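Local coordinates for protein diol-dehydratase (Roseburia inulinivorans, PDB 5I2A) that probably acts as a B12-independent lyase of the glycyl radical enzyme family, dehydrating 1,2-propanediol, at residues 218-223 with 269-274. Numbering follows the deposited sequence.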
loop_
_atom_site.group_PDB
_atom_site.type_symbol
_atom_site.label_atom_id
_atom_site.label_comp_id
_atom_site.label_asym_id
_atom_site.label_seq_id
_atom_site.Cartn_x
_atom_site.Cartn_y
_atom_site.Cartn_z
ATOM N N ILE A 218 3.792 27.621 -5.826
ATOM C CA ILE A 218 4.537 28.866 -5.876
ATOM C C ILE A 218 4.853 29.188 -7.323
ATOM O O ILE A 218 4.632 30.309 -7.789
ATOM C CB ILE A 218 5.826 28.792 -5.057
ATOM C CG1 ILE A 218 5.480 28.673 -3.574
ATOM C CG2 ILE A 218 6.709 30.017 -5.343
ATOM C CD1 ILE A 218 6.648 28.343 -2.664
ATOM N N THR A 219 5.335 28.175 -8.031
ATOM C CA THR A 219 5.565 28.271 -9.460
ATOM C C THR A 219 4.318 28.746 -10.191
ATOM O O THR A 219 4.391 29.599 -11.082
ATOM C CB THR A 219 5.997 26.922 -10.044
ATOM O OG1 THR A 219 7.294 26.584 -9.543
ATOM C CG2 THR A 219 6.033 26.982 -11.569
ATOM N N TYR A 220 3.173 28.183 -9.816
ATOM C CA TYR A 220 1.919 28.498 -10.485
ATOM C C TYR A 220 1.598 29.990 -10.347
ATOM O O TYR A 220 1.291 30.658 -11.325
ATOM C CB TYR A 220 0.772 27.653 -9.914
ATOM C CG TYR A 220 -0.511 27.745 -10.706
ATOM C CD1 TYR A 220 -0.569 27.296 -12.011
ATOM C CD2 TYR A 220 -1.667 28.263 -10.137
ATOM C CE1 TYR A 220 -1.742 27.365 -12.741
ATOM C CE2 TYR A 220 -2.842 28.331 -10.853
ATOM C CZ TYR A 220 -2.872 27.889 -12.155
ATOM O OH TYR A 220 -4.033 27.973 -12.875
ATOM N N ALA A 221 1.698 30.496 -9.128
ATOM C CA ALA A 221 1.432 31.899 -8.845
ATOM C C ALA A 221 2.343 32.818 -9.665
ATOM O O ALA A 221 1.911 33.836 -10.198
ATOM C CB ALA A 221 1.610 32.167 -7.372
ATOM N N ASN A 222 3.605 32.436 -9.765
ATOM C CA ASN A 222 4.578 33.228 -10.482
ATOM C C ASN A 222 4.337 33.209 -11.987
ATOM O O ASN A 222 4.708 34.152 -12.685
ATOM C CB ASN A 222 5.991 32.753 -10.143
ATOM C CG ASN A 222 6.521 33.408 -8.889
ATOM O OD1 ASN A 222 7.116 34.480 -8.948
ATOM N ND2 ASN A 222 6.255 32.799 -7.738
ATOM N N ARG A 223 3.692 32.159 -12.489
ATOM C CA ARG A 223 3.258 32.172 -13.883
ATOM C C ARG A 223 2.239 33.299 -14.120
ATOM O O ARG A 223 2.245 33.934 -15.175
ATOM C CB ARG A 223 2.678 30.820 -14.297
ATOM C CG ARG A 223 3.703 29.683 -14.309
ATOM C CD ARG A 223 3.067 28.391 -14.773
ATOM N NE ARG A 223 2.603 28.480 -16.149
ATOM C CZ ARG A 223 1.601 27.770 -16.649
ATOM N NH1 ARG A 223 0.941 26.910 -15.881
ATOM N NH2 ARG A 223 1.246 27.928 -17.916
ATOM N N PHE A 269 -5.579 33.232 -0.592
ATOM C CA PHE A 269 -6.747 32.405 -0.407
ATOM C C PHE A 269 -7.209 31.785 -1.719
ATOM O O PHE A 269 -7.421 30.570 -1.786
ATOM C CB PHE A 269 -7.899 33.196 0.197
ATOM C CG PHE A 269 -9.225 32.545 -0.005
ATOM C CD1 PHE A 269 -9.634 31.519 0.827
ATOM C CD2 PHE A 269 -10.046 32.919 -1.051
ATOM C CE1 PHE A 269 -10.840 30.897 0.638
ATOM C CE2 PHE A 269 -11.258 32.298 -1.244
ATOM C CZ PHE A 269 -11.655 31.284 -0.394
ATOM N N TRP A 270 -7.366 32.601 -2.758
ATOM C CA TRP A 270 -7.943 32.078 -3.990
ATOM C C TRP A 270 -7.037 31.015 -4.628
ATOM O O TRP A 270 -7.526 30.009 -5.096
ATOM C CB TRP A 270 -8.242 33.168 -5.031
ATOM C CG TRP A 270 -8.743 32.529 -6.301
ATOM C CD1 TRP A 270 -8.105 32.465 -7.498
ATOM C CD2 TRP A 270 -9.957 31.773 -6.451
ATOM N NE1 TRP A 270 -8.864 31.751 -8.401
ATOM C CE2 TRP A 270 -10.000 31.310 -7.776
ATOM C CE3 TRP A 270 -11.017 31.457 -5.589
ATOM C CZ2 TRP A 270 -11.053 30.537 -8.262
ATOM C CZ3 TRP A 270 -12.069 30.701 -6.073
ATOM C CH2 TRP A 270 -12.081 30.252 -7.399
ATOM N N PHE A 271 -5.731 31.244 -4.657
ATOM C CA PHE A 271 -4.812 30.245 -5.214
ATOM C C PHE A 271 -4.951 28.897 -4.484
ATOM O O PHE A 271 -4.958 27.850 -5.113
ATOM C CB PHE A 271 -3.363 30.752 -5.155
ATOM C CG PHE A 271 -2.962 31.605 -6.348
ATOM C CD1 PHE A 271 -3.382 31.280 -7.630
ATOM C CD2 PHE A 271 -2.173 32.732 -6.179
ATOM C CE1 PHE A 271 -3.012 32.057 -8.725
ATOM C CE2 PHE A 271 -1.797 33.517 -7.268
ATOM C CZ PHE A 271 -2.213 33.186 -8.536
ATOM N N ILE A 272 -5.096 28.931 -3.166
ATOM C CA ILE A 272 -5.259 27.693 -2.417
ATOM C C ILE A 272 -6.596 27.037 -2.783
ATOM O O ILE A 272 -6.632 25.846 -3.093
ATOM C CB ILE A 272 -5.175 27.918 -0.897
ATOM C CG1 ILE A 272 -3.797 28.467 -0.518
ATOM C CG2 ILE A 272 -5.440 26.621 -0.167
ATOM C CD1 ILE A 272 -2.613 27.595 -1.017
ATOM N N GLN A 273 -7.671 27.825 -2.784
ATOM C CA GLN A 273 -9.000 27.339 -3.170
ATOM C C GLN A 273 -8.978 26.687 -4.547
ATOM O O GLN A 273 -9.608 25.656 -4.767
ATOM C CB GLN A 273 -10.024 28.478 -3.174
ATOM C CG GLN A 273 -11.464 28.032 -3.433
ATOM C CD GLN A 273 -12.070 27.258 -2.257
ATOM O OE1 GLN A 273 -11.524 27.251 -1.151
ATOM N NE2 GLN A 273 -13.210 26.609 -2.499
ATOM N N GLN A 274 -8.260 27.311 -5.472
ATOM C CA GLN A 274 -8.201 26.830 -6.837
ATOM C C GLN A 274 -7.348 25.563 -6.989
ATOM O O GLN A 274 -7.816 24.571 -7.547
ATOM C CB GLN A 274 -7.661 27.921 -7.769
ATOM C CG GLN A 274 -7.689 27.505 -9.238
ATOM C CD GLN A 274 -6.758 28.343 -10.115
ATOM O OE1 GLN A 274 -6.054 29.225 -9.626
ATOM N NE2 GLN A 274 -6.758 28.066 -11.409
#
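Between the rings of Y220 and F271 the approach is oblique, Y220 CD2 lying 4.3 Å from F271 CE1. A221 CA makes an off-centre CH-pi contact with the F271 ring, 4.3 Å from its centroid; the methyl CB touches F271 CE2 obliquely at 3.7 Å. At the edge of the Y220 ring, near its plane, sits Q274 OE1, 3.6 Å from CE2, while the ring and amide planes are turned 62° apart. Q274 carries CG anti to its own N (chi1 -175°) and runs on extended, which brings NE2 within 3.1 Å of Y220 OH. That bond is bent and weak; both groups have stronger partners, T78 OG1 for NE2 and the hydroxyl of Y224 for Y220 OH. The buried OE1 finds no hydrogen-bonding partner. A leucine in place of Q274 would probably leave T78 without its amide donor and the edge of Y220 less closely packed. The axes of 218-223 and 269-274 come within 11.2 Å at 119°, an example of two helices some way apart bridged mostly by long side chains, with the CA of A221 as the one main-chain atom that meets a ring. The segments belong to helices 200-233 and 262-279 of this pyruvate formate lyase-like region. F271 also reaches C251 on helix 238-253, Y220 packs on I66 of a loop, and helices 171-190 and 309-323 cover other sides of 269-274.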